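Long-range contacts in trimethylamine-N-oxide reductase (Haemophilus influenzae, PDB 7L5I), which probably reduces N-oxides or S-oxides such as trimethylamine N-oxide at a molybdenum centre carried by two molybdopterin guanine dinucleotides: residues G177-I182 / T777-G783; Q360-M364 / D645-S651; A396-I400 / A577-V583; R582-P586 / P597-E601. All blocks are in the same frame, centred on the assembly; numbering follows the deposited sequence.

Contact 1: G177-I182 / T777-G783; sequences GAAQVI and TSKLAQG
Helix 179-187 and the turn that leads into it meet the 777-783 loop of the molybdopterin dinucleotide binding domain around one small side chain, Ala781. Its CB lies 3.4 Å from Gly177 O and also rests on Val181, 3.6 Å from that residue's CB. Val181 spreads both branches over the loop: with CG1 anti to its backbone N (chi1 171°), CG1 reaches Leu780 O at 3.7 Å, while CG2 stays against Ala781. At the next residue, Ile182 and Leu780 cross at about a right angle, CD1 of the isoleucine meeting CD2 of the leucine at 3.7 Å. At the other end two glycines face each other, and without side chains between them the CA atoms of Gly177 and Gly783 come to 4.3 Å. This is the cofactor side of the fold: the nearest atoms of Gly177 and the molybdenum are about 9 Å apart, and Gly177 follows closely on Ser175, which lines the pocket of the bound oxygen atom. No direct hydrogen bond joins the segments; instead one water donates to both Gly177 O and Ala781 O, bridging the two backbones. The loop is shaped internally by an ST turn, Ser778 OG accepting from Leu780 N, and by the bond from Gly783 N to Thr777 OG1 (2.9 Å). Glu359 OE2 gathers both hydroxyls, Thr777 OG1 and Ser778 OG, together with Ala781 N.

Contact 2: Q360-M364 / D645-S651; sequences QTHWM and DCKGHPS
Pro650 lies over one face of the Trp363 indole, the two side chains crossing at about a right angle. The proline CG stands 3.7 Å from the centroid of the five-membered ring of Trp363, only 9° off its normal, so this is a nearly vertical CH-pi contact, and CD of the same proline covers the middle of the bicycle. The far rim of the indole meets backbone oxygens near its plane: Trp363 CH2 is 3.3 Å from Lys647 O, and Gly648 O lies beside CZ2. Cys646 SG joins them at that edge. Trp363 CG is anti to the backbone N (chi1 -164°), which carries the ring out from the helix to the loop, and NE1 is bound to Glu632 O. Met364 flanks the proline, its SD 3.9 Å from Pro650 CB.

Gln360 works beside this pair, its chain bent at chi2, which turns the amide to the loop. Its OE1 accepts from Ser651 N at 3.0 Å, the donor tilted 20° from the carbonyl plane, and accepts a second hydrogen bond from a water. That water also donates to His649 O and accepts from Lys647 N and Ser651 OG, so four bonds hold it between the helix and the loop. At the nitrogen end of the amide, Gln360 NE2 donates at 2.9 Å to a second water, which passes a bond on to Asp645 O; Asp645 itself is salt-bridged to Arg356. The whole is a buried helix-to-loop junction, helix 359-372 against the loop after helix 636-641, built on a CH-pi contact between proline and tryptophan with bridging waters at its flank.

Contact 3: A396-I400 / A577-V583; sequences ATGGI and AARANRV
The side-chain amide of Asn581 meets the peptide group of Gly398 through a single N-H: ND2 donates to Gly398 O at 2.7 Å, with the acceptor 5° from the amide plane and the donor in the carbonyl plane, a bond with an N-H...O angle of 157°. The peptide joining Gly398 to Gly399 has the methyl of Ala578 over one of its faces, CB standing 3.8 Å from Gly398 C. The same carbonyl oxygen also receives a CA-H...O contact from Ala578 CA, at 3.4 Å, so a strong and a weak donor share it.

Bare backbone is what brings the loop so near the helix. Gly399 and Ala578 come together with their CA atoms 4.3 Å apart, and Ala577 CB touches Gly399 CA. Thr397 closes the end of the interface: with CG2 anti to its backbone N, this methyl rests on Asn581 CB at 3.8 Å and against Val583 CG2, which in turn packs on Thr397 O at 3.6 Å.

Asn581 and Val583 stand where the helix ends in a Schellman motif. Arg582 is its C-prime residue, with phi 67°; Val583 N bonds back to Ala578 O and Arg582 N to Arg579 O. Arg582 NH1 reaches Arg579 O too, at 2.9 Å, from the face of its plane opposite to Arg582 N. The C-terminal end of helix 563-580 is thus laid against the loop between strands 381-383 and 426-427, which is itself tied by backbone bonds to Ser520 and, through Thr397, to Glu601 just past strand 598-599.

Contact 4: R582-P586 / P597-E601; sequences RVAMP and PLSFE
Residues 583-585 run antiparallel to 598-600, Val583 opposite Phe600 and Met585 opposite Leu598, but with the CA atoms of Val583 and Phe600 8.4 Å apart the backbones share no hydrogen bond and side chains fill the gap. Met585 does most of the joining. Its chain runs straight through chi2 and then bends at chi3 (75°), which turns the terminal methyl onto the leucine: CE lies 3.5 Å from Leu598 CD2. The sulfur itself lies beside the phenylalanine, a Met-aromatic contact in which SD is 5.1 Å from the Phe600 ring centroid and 85° off the normal, so it approaches the edge. Met585 CG meets that edge too, in the ring plane, and the nearest ring atom to the sulfur is CZ, 3.9 Å from SD.

Val583 adds its CG1, which is 4.0 Å from Phe600 CD1 and just as far from CE1. At the other end the forked tip of Leu598 abuts Pro586, with CD2 3.7 Å from the proline CD and CD1 a little further off.

This apolar seam lies at the protein surface, between helices and sheet. Tyr571 and Phe575 of helix 563-580 pack on Met585, Phe591 of helix 588-594 touches both Pro586 and Leu598, and the Tyr571 hydroxyl bonds to Pro586 O. Strand 598-599 is an outermost strand of its sheet, paired with strand 523-527 by backbone bonds such as that between Leu598 and Val524.

Overall arrangement
The contacts form two pairs, with the centres of contacts 1 and 3 about 37 Å apart. Contacts 1 and 2 are buried and touch: both engage the neighbourhood of helix 359-372, Ile182 packs on Trp363, and Lys779 N probably bonds to Asp645 OD1. Both mix apolar packing with bridging waters, though only contact 2 adds a direct hydrogen bond and an aromatic face. Contacts 3 and 4 lie towards the surface and share Arg582 and Val583, the former using the end of helix 563-580 and the latter the chain leaving it. Contact 3 turns on one hydrogen bond from a side-chain amide and close glycine backbone, contact 4 on side chains alone. Along the chain, both lie inside the loops closed by contacts 1 and 2.

Contact 1: G177-I182 / T777-G783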
# COMPACT_ATOMS: atom_id res chain seq x y z
N GLY A 177 -0.59 -2.27 8.41
CA GLY A 177 -0.70 -3.48 9.22
C GLY A 177 -0.58 -3.19 10.70
O GLY A 177 -1.24 -3.83 11.52
N ALA A 178 0.22 -2.20 11.05
CA ALA A 178 0.37 -1.82 12.45
C ALA A 178 -0.68 -0.80 12.90
O ALA A 178 -1.35 -1.01 13.92
CB ALA A 178 1.78 -1.27 12.69
N ALA A 179 -0.82 0.31 12.17
CA ALA A 179 -1.71 1.38 12.60
C ALA A 179 -3.14 0.91 12.71
O ALA A 179 -3.89 1.36 13.57
CB ALA A 179 -1.63 2.56 11.62
N GLN A 180 -3.57 0.02 11.81
CA GLN A 180 -4.97 -0.37 11.83
C GLN A 180 -5.32 -1.29 12.99
O GLN A 180 -6.52 -1.52 13.23
CB GLN A 180 -5.36 -1.02 10.51
CG GLN A 180 -4.99 -2.49 10.36
CD GLN A 180 -5.46 -3.05 9.02
OE1 GLN A 180 -6.21 -4.03 8.95
NE2 GLN A 180 -5.01 -2.43 7.94
N VAL A 181 -4.33 -1.80 13.71
CA VAL A 181 -4.57 -2.61 14.89
C VAL A 181 -4.48 -1.78 16.17
O VAL A 181 -5.26 -1.98 17.09
CB VAL A 181 -3.59 -3.80 14.94
CG1 VAL A 181 -3.68 -4.54 16.27
CG2 VAL A 181 -3.90 -4.79 13.80
N ILE A 182 -3.53 -0.83 16.23
CA ILE A 182 -3.44 -0.00 17.43
C ILE A 182 -4.53 1.07 17.47
O ILE A 182 -5.04 1.39 18.55
CB ILE A 182 -2.01 0.58 17.55
CG1 ILE A 182 -1.82 1.33 18.87
CG2 ILE A 182 -1.64 1.50 16.42
CD1 ILE A 182 -2.07 0.51 20.10
N THR A 777 5.87 -6.45 13.21
CA THR A 777 6.11 -5.18 13.90
C THR A 777 6.26 -5.39 15.40
O THR A 777 7.17 -4.84 16.04
CB THR A 777 4.98 -4.19 13.60
OG1 THR A 777 3.70 -4.80 13.84
CG2 THR A 777 5.05 -3.75 12.13
N SER A 778 5.39 -6.19 15.97
CA SER A 778 5.35 -6.54 17.38
C SER A 778 4.27 -7.60 17.51
O SER A 778 3.56 -7.91 16.54
CB SER A 778 5.06 -5.34 18.28
OG SER A 778 3.66 -5.07 18.36
N LYS A 779 4.11 -8.13 18.72
CA LYS A 779 3.05 -9.10 18.94
C LYS A 779 1.67 -8.47 18.88
O LYS A 779 0.69 -9.20 18.73
CB LYS A 779 3.24 -9.80 20.28
CG LYS A 779 4.54 -10.58 20.32
CD LYS A 779 4.75 -11.22 21.68
CE LYS A 779 5.99 -12.07 21.66
NZ LYS A 779 7.18 -11.23 21.81
N LEU A 780 1.56 -7.15 18.96
CA LEU A 780 0.24 -6.53 18.90
C LEU A 780 -0.37 -6.71 17.52
O LEU A 780 -1.46 -7.29 17.37
CB LEU A 780 0.30 -5.05 19.27
CG LEU A 780 -1.10 -4.46 19.32
CD1 LEU A 780 -1.79 -4.87 20.59
CD2 LEU A 780 -1.08 -2.97 19.19
N ALA A 781 0.31 -6.22 16.48
CA ALA A 781 -0.26 -6.21 15.14
C ALA A 781 0.35 -7.21 14.18
O ALA A 781 -0.28 -7.52 13.16
CB ALA A 781 -0.12 -4.81 14.53
N GLN A 782 1.58 -7.66 14.43
CA GLN A 782 2.31 -8.49 13.49
C GLN A 782 2.27 -7.93 12.07
O GLN A 782 2.09 -8.67 11.09
CB GLN A 782 1.77 -9.92 13.53
CG GLN A 782 1.88 -10.59 14.88
CD GLN A 782 3.29 -11.11 15.16
OE1 GLN A 782 4.22 -10.87 14.41
NE2 GLN A 782 3.45 -11.82 16.28
N GLY A 783 2.49 -6.60 11.95
CA GLY A 783 2.56 -5.97 10.64
C GLY A 783 3.90 -6.23 9.97
O GLY A 783 4.82 -6.76 10.56
O HOH W 1 -1.89 -6.42 11.26

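Contact 2: Q360-M364 / D645-S651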
# COMPACT_ATOMS: atom_id res chain seq x y z
N GLN A 360 3.86 2.06 17.47
CA GLN A 360 4.16 3.16 18.35
C GLN A 360 4.06 4.51 17.66
O GLN A 360 3.83 5.53 18.33
CB GLN A 360 5.57 3.00 18.93
CG GLN A 360 5.82 1.72 19.67
CD GLN A 360 4.82 1.48 20.78
OE1 GLN A 360 4.66 2.31 21.67
NE2 GLN A 360 4.12 0.37 20.71
N THR A 361 4.26 4.57 16.34
CA THR A 361 4.41 5.86 15.67
C THR A 361 3.09 6.63 15.61
O THR A 361 3.02 7.80 16.01
CB THR A 361 5.02 5.66 14.28
OG1 THR A 361 4.16 4.82 13.49
CG2 THR A 361 6.36 4.99 14.37
N HIS A 362 2.01 6.02 15.14
CA HIS A 362 0.76 6.76 15.10
C HIS A 362 0.11 6.85 16.46
O HIS A 362 -0.64 7.81 16.71
CB HIS A 362 -0.16 6.15 14.05
CG HIS A 362 0.38 6.33 12.67
ND1 HIS A 362 1.03 5.33 11.99
CD2 HIS A 362 0.48 7.44 11.90
CE1 HIS A 362 1.45 5.79 10.82
NE2 HIS A 362 1.12 7.08 10.74
N TRP A 363 0.39 5.92 17.37
CA TRP A 363 -0.06 6.07 18.74
C TRP A 363 0.54 7.33 19.35
O TRP A 363 -0.17 8.14 19.96
CB TRP A 363 0.35 4.84 19.55
CG TRP A 363 -0.34 4.66 20.86
CD1 TRP A 363 -1.26 5.48 21.42
CD2 TRP A 363 -0.16 3.57 21.75
NE1 TRP A 363 -1.68 4.97 22.62
CE2 TRP A 363 -1.02 3.78 22.84
CE3 TRP A 363 0.63 2.42 21.72
CZ2 TRP A 363 -1.10 2.90 23.92
CZ3 TRP A 363 0.54 1.53 22.78
CH2 TRP A 363 -0.32 1.77 23.86
N MET A 364 1.85 7.51 19.17
CA MET A 364 2.51 8.70 19.69
C MET A 364 2.08 9.95 18.92
O MET A 364 1.99 11.03 19.51
CB MET A 364 4.04 8.51 19.63
CG MET A 364 4.77 9.66 20.31
SD MET A 364 4.39 9.80 22.07
CE MET A 364 4.40 11.59 22.28
N ASP A 645 7.18 -6.07 23.28
CA ASP A 645 7.42 -5.10 22.22
C ASP A 645 6.22 -4.19 21.96
O ASP A 645 6.17 -3.52 20.92
CB ASP A 645 7.88 -5.79 20.93
CG ASP A 645 7.00 -6.98 20.51
OD1 ASP A 645 5.89 -7.14 21.05
OD2 ASP A 645 7.43 -7.75 19.62
N CYS A 646 5.29 -4.09 22.91
CA CYS A 646 4.24 -3.08 22.85
C CYS A 646 3.70 -2.87 24.26
O CYS A 646 3.02 -3.75 24.78
CB CYS A 646 3.13 -3.50 21.90
SG CYS A 646 1.93 -2.18 21.55
N LYS A 647 4.00 -1.72 24.86
CA LYS A 647 3.61 -1.44 26.24
C LYS A 647 2.23 -0.77 26.27
O LYS A 647 1.56 -0.61 25.25
CB LYS A 647 4.66 -0.58 26.92
CG LYS A 647 6.09 -1.12 26.77
CD LYS A 647 7.12 -0.14 27.30
CE LYS A 647 8.51 -0.44 26.76
NZ LYS A 647 9.30 0.79 26.51
N GLY A 648 1.80 -0.36 27.46
CA GLY A 648 0.49 0.22 27.64
C GLY A 648 0.36 1.66 27.19
O GLY A 648 -0.77 2.15 27.07
N HIS A 649 1.47 2.35 26.96
CA HIS A 649 1.46 3.70 26.41
C HIS A 649 2.54 3.75 25.35
O HIS A 649 3.41 2.88 25.31
CB HIS A 649 1.71 4.76 27.48
CG HIS A 649 3.01 4.61 28.21
ND1 HIS A 649 4.23 4.92 27.64
CD2 HIS A 649 3.28 4.18 29.47
CE1 HIS A 649 5.19 4.68 28.51
NE2 HIS A 649 4.64 4.24 29.63
N PRO A 650 2.50 4.75 24.47
CA PRO A 650 3.56 4.83 23.44
C PRO A 650 4.92 4.94 24.10
O PRO A 650 5.07 5.60 25.13
CB PRO A 650 3.23 6.11 22.67
CG PRO A 650 1.91 6.52 23.10
CD PRO A 650 1.56 5.87 24.40
N SER A 651 5.91 4.28 23.51
CA SER A 651 7.26 4.29 24.06
C SER A 651 8.29 4.04 22.96
O SER A 651 7.97 3.52 21.88
CB SER A 651 7.42 3.26 25.19
OG SER A 651 7.55 1.93 24.71
O HOH W 2 5.06 -1.81 18.99
O HOH W 3 4.91 1.07 24.01

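Contact 3: A396-I400 / A577-V583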
# COMPACT_ATOMS: atom_id res chain seq x y z
N ALA A 396 -19.07 14.10 -1.69
CA ALA A 396 -20.14 14.60 -2.55
C ALA A 396 -21.47 13.98 -2.15
O ALA A 396 -21.53 12.93 -1.50
CB ALA A 396 -19.85 14.28 -4.02
N THR A 397 -22.54 14.65 -2.56
CA THR A 397 -23.89 14.11 -2.41
C THR A 397 -24.29 13.39 -3.69
O THR A 397 -24.43 14.01 -4.75
CB THR A 397 -24.88 15.23 -2.08
OG1 THR A 397 -24.44 15.87 -0.88
CG2 THR A 397 -26.27 14.64 -1.89
N GLY A 398 -24.48 12.09 -3.58
CA GLY A 398 -24.86 11.31 -4.74
C GLY A 398 -25.18 9.90 -4.33
O GLY A 398 -25.93 9.68 -3.37
N GLY A 399 -24.59 8.94 -5.03
CA GLY A 399 -24.73 7.54 -4.67
C GLY A 399 -23.45 6.82 -4.99
O GLY A 399 -22.58 7.34 -5.71
N ILE A 400 -23.30 5.64 -4.40
CA ILE A 400 -22.09 4.83 -4.55
C ILE A 400 -22.48 3.53 -5.24
O ILE A 400 -23.44 2.85 -4.83
CB ILE A 400 -21.43 4.54 -3.19
CG1 ILE A 400 -21.03 5.85 -2.50
CG2 ILE A 400 -20.22 3.64 -3.39
CD1 ILE A 400 -20.61 5.64 -1.09
N ALA A 577 -29.58 5.17 -4.34
CA ALA A 577 -29.05 5.99 -3.25
C ALA A 577 -29.03 7.46 -3.62
O ALA A 577 -29.33 8.32 -2.79
CB ALA A 577 -27.64 5.54 -2.87
N ALA A 578 -28.67 7.79 -4.87
CA ALA A 578 -28.70 9.18 -5.29
C ALA A 578 -30.11 9.74 -5.24
O ALA A 578 -30.33 10.87 -4.78
CB ALA A 578 -28.11 9.33 -6.69
N ARG A 579 -31.10 8.96 -5.71
CA ARG A 579 -32.48 9.42 -5.69
C ARG A 579 -32.91 9.75 -4.26
O ARG A 579 -33.56 10.78 -4.03
CB ARG A 579 -33.40 8.37 -6.31
CG ARG A 579 -34.86 8.74 -6.31
CD ARG A 579 -35.70 7.64 -6.99
NE ARG A 579 -35.47 6.37 -6.31
CZ ARG A 579 -35.45 5.18 -6.90
NH1 ARG A 579 -35.66 5.06 -8.21
NH2 ARG A 579 -35.21 4.11 -6.17
N ALA A 580 -32.55 8.89 -3.30
CA ALA A 580 -32.90 9.16 -1.91
C ALA A 580 -32.22 10.42 -1.40
O ALA A 580 -32.77 11.12 -0.53
CB ALA A 580 -32.53 7.96 -1.03
N ASN A 581 -31.04 10.75 -1.92
CA ASN A 581 -30.36 12.00 -1.61
C ASN A 581 -30.84 13.17 -2.47
O ASN A 581 -30.24 14.25 -2.41
CB ASN A 581 -28.84 11.84 -1.79
CG ASN A 581 -28.21 11.03 -0.67
OD1 ASN A 581 -28.67 11.07 0.47
ND2 ASN A 581 -27.15 10.29 -1.00
N ARG A 582 -31.89 12.97 -3.27
CA ARG A 582 -32.48 14.02 -4.12
C ARG A 582 -31.53 14.47 -5.23
O ARG A 582 -31.46 15.66 -5.56
CB ARG A 582 -32.96 15.22 -3.28
CG ARG A 582 -33.86 14.87 -2.08
CD ARG A 582 -34.82 13.71 -2.36
NE ARG A 582 -35.95 14.06 -3.23
CZ ARG A 582 -36.62 13.19 -3.98
NH1 ARG A 582 -36.26 11.90 -4.02
NH2 ARG A 582 -37.65 13.60 -4.73
N VAL A 583 -30.82 13.51 -5.81
CA VAL A 583 -29.91 13.74 -6.94
C VAL A 583 -30.38 12.85 -8.09
O VAL A 583 -30.45 11.62 -7.95
CB VAL A 583 -28.45 13.43 -6.56
CG1 VAL A 583 -27.55 13.49 -7.79
CG2 VAL A 583 -27.95 14.39 -5.50

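Contact 4: R582-P586 / P597-E601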
# COMPACT_ATOMS: atom_id res chain seq x y z
N ARG A 582 -31.89 12.97 -3.27
CA ARG A 582 -32.48 14.02 -4.12
C ARG A 582 -31.53 14.47 -5.23
O ARG A 582 -31.46 15.66 -5.56
CB ARG A 582 -32.96 15.22 -3.28
CG ARG A 582 -33.86 14.87 -2.08
CD ARG A 582 -34.82 13.71 -2.36
NE ARG A 582 -35.95 14.06 -3.23
CZ ARG A 582 -36.62 13.19 -3.98
NH1 ARG A 582 -36.26 11.90 -4.02
NH2 ARG A 582 -37.65 13.60 -4.73
N VAL A 583 -30.82 13.51 -5.81
CA VAL A 583 -29.91 13.74 -6.94
C VAL A 583 -30.38 12.85 -8.09
O VAL A 583 -30.45 11.62 -7.95
CB VAL A 583 -28.45 13.43 -6.56
CG1 VAL A 583 -27.55 13.49 -7.79
CG2 VAL A 583 -27.95 14.39 -5.50
N ALA A 584 -30.71 13.48 -9.21
CA ALA A 584 -31.13 12.80 -10.42
C ALA A 584 -29.92 12.28 -11.16
O ALA A 584 -28.94 13.01 -11.34
CB ALA A 584 -31.91 13.75 -11.32
N MET A 585 -29.97 11.01 -11.55
CA MET A 585 -28.95 10.37 -12.37
C MET A 585 -29.59 9.82 -13.64
O MET A 585 -30.78 9.48 -13.64
CB MET A 585 -28.27 9.22 -11.63
CG MET A 585 -27.28 9.64 -10.55
SD MET A 585 -26.69 8.22 -9.65
CE MET A 585 -25.55 7.44 -10.81
N PRO A 586 -28.84 9.74 -14.74
CA PRO A 586 -29.33 8.98 -15.90
C PRO A 586 -29.44 7.52 -15.53
O PRO A 586 -28.72 7.04 -14.66
CB PRO A 586 -28.25 9.21 -16.95
CG PRO A 586 -27.01 9.48 -16.16
CD PRO A 586 -27.47 10.23 -14.93
N PRO A 597 -17.43 10.56 -17.48
CA PRO A 597 -17.65 10.65 -16.03
C PRO A 597 -18.98 11.34 -15.76
O PRO A 597 -19.36 12.31 -16.43
CB PRO A 597 -16.47 11.50 -15.55
CG PRO A 597 -15.43 11.35 -16.61
CD PRO A 597 -16.18 11.21 -17.90
N LEU A 598 -19.68 10.83 -14.76
CA LEU A 598 -20.89 11.45 -14.21
C LEU A 598 -20.50 12.02 -12.86
O LEU A 598 -20.14 11.27 -11.96
CB LEU A 598 -22.01 10.43 -14.06
CG LEU A 598 -23.33 10.91 -13.44
CD1 LEU A 598 -23.96 11.89 -14.39
CD2 LEU A 598 -24.22 9.74 -13.16
N SER A 599 -20.58 13.34 -12.71
CA SER A 599 -20.07 13.98 -11.51
C SER A 599 -21.15 14.49 -10.57
O SER A 599 -22.21 14.95 -11.01
CB SER A 599 -19.12 15.11 -11.90
OG SER A 599 -17.94 14.53 -12.43
N PHE A 600 -20.86 14.39 -9.28
CA PHE A 600 -21.68 14.90 -8.19
C PHE A 600 -20.98 16.10 -7.57
O PHE A 600 -19.80 16.34 -7.81
CB PHE A 600 -21.86 13.83 -7.11
CG PHE A 600 -22.45 12.54 -7.60
CD1 PHE A 600 -23.73 12.51 -8.15
CD2 PHE A 600 -21.75 11.36 -7.49
CE1 PHE A 600 -24.27 11.32 -8.59
CE2 PHE A 600 -22.30 10.18 -7.92
CZ PHE A 600 -23.57 10.16 -8.48
N GLU A 601 -21.71 16.83 -6.73
CA GLU A 601 -21.18 18.02 -6.08
C GLU A 601 -21.22 17.85 -4.56
O GLU A 601 -22.09 17.16 -4.03
CB GLU A 601 -21.99 19.27 -6.45
CG GLU A 601 -21.87 19.70 -7.90
CD GLU A 601 -22.83 20.82 -8.25
OE1 GLU A 601 -23.93 20.86 -7.66
OE2 GLU A 601 -22.48 21.66 -9.10